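Local coordinates for protein structure-specific endonuclease subunit slx1 (Schizosaccharomyces pombe, PDB 4ZDT) that cuts branched DNA as the catalytic subunit of the slx1-slx4 structure-specific endonuclease, this chain being its zinc-binding RING finger domain, at residues V4-I13 against S29-S39. Numbering follows the deposited sequence.
Sequences VKCNLCYECI and SINHLTCLASS. With ZN (zinc ion), chain E.
C6 and C9 of 4-13 meet H32 and C35 of 29-39 at one zinc ion, a site of three cysteines and one histidine in this RING finger. H32 binds the metal through ND1. I13 passes over one face of the H32 ring, with CG1 4.0 Å from the ring centroid in a CH-pi contact, while C9 SG lies at the ring edge. A chi1 of 167° swings C6 SG away from the backbone N of C6, where it binds the zinc and receives H32 N. C6 SG accepts N-H...S hydrogen bonds from L8 N, C9 N and H32 N, which probably spread the thiolate charge.

The backbone N7 N donates to I30 O at 3.0 Å. N31 ND2 gives a bent bond to N7 OD1 at 2.6 Å, the two amide planes turned 34° apart. A leucine in place of N31 would probably leave N7 OD1 without this donor and the N7 amide freer to turn. L8 CD1 rests on C35 CB and L36 CD1, and I30 CG2 meets V4 CG1 and I13 CD1.

The loop 4-13 thus packs on strand 30-31, which pairs with strand 20-21, and on one side of helix 33-40. L33, T34, A37 and S38 of that helix pack on the slx4 chain.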
# COMPACT_ATOMS: atom_id res chain seq x y z
N VAL A 4 17.49 1.22 -13.04
CA VAL A 4 17.44 0.40 -11.81
C VAL A 4 16.34 -0.65 -11.92
O VAL A 4 15.25 -0.39 -12.45
CB VAL A 4 17.24 1.29 -10.54
CG1 VAL A 4 17.18 0.44 -9.26
CG2 VAL A 4 18.35 2.34 -10.42
N LYS A 5 16.64 -1.84 -11.41
CA LYS A 5 15.76 -3.00 -11.52
C LYS A 5 15.11 -3.31 -10.18
O LYS A 5 15.80 -3.36 -9.15
CB LYS A 5 16.60 -4.19 -11.96
CG LYS A 5 15.84 -5.41 -12.44
CD LYS A 5 16.80 -6.44 -13.02
CE LYS A 5 16.08 -7.39 -13.97
NZ LYS A 5 16.92 -8.55 -14.37
N CYS A 6 13.80 -3.54 -10.17
CA CYS A 6 13.16 -4.04 -8.96
C CYS A 6 13.62 -5.47 -8.68
O CYS A 6 13.60 -6.32 -9.57
CB CYS A 6 11.63 -3.97 -9.05
SG CYS A 6 10.82 -4.94 -7.74
N ASN A 7 14.00 -5.73 -7.44
CA ASN A 7 14.52 -7.03 -7.05
C ASN A 7 13.45 -8.09 -6.74
O ASN A 7 13.77 -9.16 -6.23
CB ASN A 7 15.46 -6.89 -5.85
CG ASN A 7 14.73 -6.58 -4.56
OD1 ASN A 7 13.59 -6.13 -4.58
ND2 ASN A 7 15.38 -6.83 -3.43
N LEU A 8 12.19 -7.80 -7.06
CA LEU A 8 11.14 -8.78 -6.83
C LEU A 8 10.35 -9.12 -8.10
O LEU A 8 9.87 -10.25 -8.23
CB LEU A 8 10.18 -8.28 -5.73
CG LEU A 8 10.78 -8.06 -4.33
CD1 LEU A 8 9.80 -7.32 -3.40
CD2 LEU A 8 11.25 -9.37 -3.69
N CYS A 9 10.22 -8.15 -9.01
CA CYS A 9 9.46 -8.34 -10.25
C CYS A 9 10.31 -8.18 -11.52
O CYS A 9 9.84 -8.47 -12.63
CB CYS A 9 8.27 -7.38 -10.30
SG CYS A 9 8.67 -5.75 -10.91
N TYR A 10 11.54 -7.69 -11.34
CA TYR A 10 12.55 -7.59 -12.40
C TYR A 10 12.25 -6.59 -13.51
O TYR A 10 13.01 -6.51 -14.50
CB TYR A 10 12.90 -8.98 -12.98
CG TYR A 10 13.09 -10.02 -11.89
CD1 TYR A 10 14.13 -9.93 -10.97
CD2 TYR A 10 12.19 -11.09 -11.77
CE1 TYR A 10 14.28 -10.86 -9.96
CE2 TYR A 10 12.34 -12.04 -10.76
CZ TYR A 10 13.38 -11.92 -9.86
OH TYR A 10 13.55 -12.85 -8.86
N GLU A 11 11.17 -5.81 -13.36
CA GLU A 11 10.91 -4.69 -14.26
C GLU A 11 11.75 -3.50 -13.83
O GLU A 11 12.17 -3.41 -12.67
CB GLU A 11 9.42 -4.30 -14.27
CG GLU A 11 8.44 -5.46 -14.49
CD GLU A 11 8.59 -6.11 -15.86
OE1 GLU A 11 8.76 -5.39 -16.86
OE2 GLU A 11 8.53 -7.37 -15.92
N CYS A 12 12.00 -2.61 -14.77
CA CYS A 12 12.79 -1.42 -14.50
C CYS A 12 12.02 -0.43 -13.65
O CYS A 12 10.80 -0.34 -13.74
CB CYS A 12 13.30 -0.78 -15.79
SG CYS A 12 14.69 -1.57 -16.62
N ILE A 13 12.75 0.29 -12.80
CA ILE A 13 12.17 1.35 -11.99
C ILE A 13 12.58 2.67 -12.62
O ILE A 13 13.76 3.00 -12.67
CB ILE A 13 12.64 1.28 -10.50
CG1 ILE A 13 12.31 -0.09 -9.90
CG2 ILE A 13 12.01 2.40 -9.68
CD1 ILE A 13 12.87 -0.32 -8.49
N SER A 29 18.89 -3.38 -0.76
CA SER A 29 17.88 -4.05 -1.59
C SER A 29 16.84 -3.05 -2.11
O SER A 29 16.18 -2.37 -1.31
CB SER A 29 17.16 -5.12 -0.77
OG SER A 29 16.14 -5.74 -1.54
N ILE A 30 16.72 -2.94 -3.43
CA ILE A 30 15.84 -1.96 -4.06
C ILE A 30 14.65 -2.66 -4.74
O ILE A 30 14.81 -3.71 -5.38
CB ILE A 30 16.61 -1.00 -5.02
CG1 ILE A 30 17.61 -0.15 -4.21
CG2 ILE A 30 15.65 -0.06 -5.75
CD1 ILE A 30 18.65 0.61 -5.05
N ASN A 31 13.46 -2.08 -4.60
CA ASN A 31 12.26 -2.65 -5.20
C ASN A 31 11.07 -1.69 -5.22
O ASN A 31 11.05 -0.71 -4.48
CB ASN A 31 11.88 -3.95 -4.49
CG ASN A 31 12.12 -3.89 -3.00
OD1 ASN A 31 11.63 -3.00 -2.31
ND2 ASN A 31 12.88 -4.85 -2.48
N HIS A 32 10.09 -1.99 -6.07
CA HIS A 32 8.88 -1.16 -6.17
C HIS A 32 8.19 -1.20 -4.82
O HIS A 32 8.18 -2.24 -4.17
CB HIS A 32 7.88 -1.75 -7.19
CG HIS A 32 8.28 -1.58 -8.62
ND1 HIS A 32 8.69 -2.63 -9.41
CD2 HIS A 32 8.30 -0.48 -9.41
CE1 HIS A 32 8.96 -2.19 -10.62
NE2 HIS A 32 8.72 -0.89 -10.65
N LEU A 33 7.61 -0.08 -4.41
CA LEU A 33 6.81 -0.04 -3.17
C LEU A 33 5.73 -1.10 -3.17
O LEU A 33 5.60 -1.84 -2.20
CB LEU A 33 6.15 1.34 -2.98
CG LEU A 33 7.08 2.52 -2.75
CD1 LEU A 33 6.31 3.83 -2.85
CD2 LEU A 33 7.73 2.39 -1.34
N THR A 34 4.96 -1.18 -4.26
CA THR A 34 3.87 -2.14 -4.31
C THR A 34 4.37 -3.57 -4.28
O THR A 34 3.80 -4.40 -3.58
CB THR A 34 2.92 -1.91 -5.52
OG1 THR A 34 3.70 -1.86 -6.72
CG2 THR A 34 2.21 -0.60 -5.37
N CYS A 35 5.46 -3.86 -4.99
CA CYS A 35 6.05 -5.20 -4.93
C CYS A 35 6.46 -5.61 -3.52
O CYS A 35 6.11 -6.69 -3.04
CB CYS A 35 7.27 -5.33 -5.88
SG CYS A 35 6.80 -5.21 -7.61
N LEU A 36 7.25 -4.76 -2.84
CA LEU A 36 7.67 -5.04 -1.47
C LEU A 36 6.46 -5.17 -0.54
O LEU A 36 6.38 -6.10 0.26
CB LEU A 36 8.61 -3.93 -0.94
CG LEU A 36 9.35 -4.23 0.37
CD1 LEU A 36 10.25 -5.46 0.23
CD2 LEU A 36 10.19 -3.03 0.83
N ALA A 37 5.52 -4.24 -0.63
CA ALA A 37 4.35 -4.29 0.24
C ALA A 37 3.60 -5.61 0.07
O ALA A 37 3.29 -6.31 1.04
CB ALA A 37 3.43 -3.10 -0.02
N SER A 38 3.34 -5.97 -1.20
CA SER A 38 2.67 -7.24 -1.51
C SER A 38 3.42 -8.45 -0.86
O SER A 38 2.78 -9.35 -0.27
CB SER A 38 2.49 -7.38 -3.03
OG SER A 38 1.83 -8.57 -3.34
N SER A 39 4.76 -8.44 -0.90
CA SER A 39 5.54 -9.53 -0.31
C SER A 39 5.45 -9.58 1.22
O SER A 39 5.68 -10.61 1.82
CB SER A 39 7.02 -9.45 -0.73
OG SER A 39 7.69 -8.38 -0.08
ZN ZN E . 8.66 -4.59 -8.78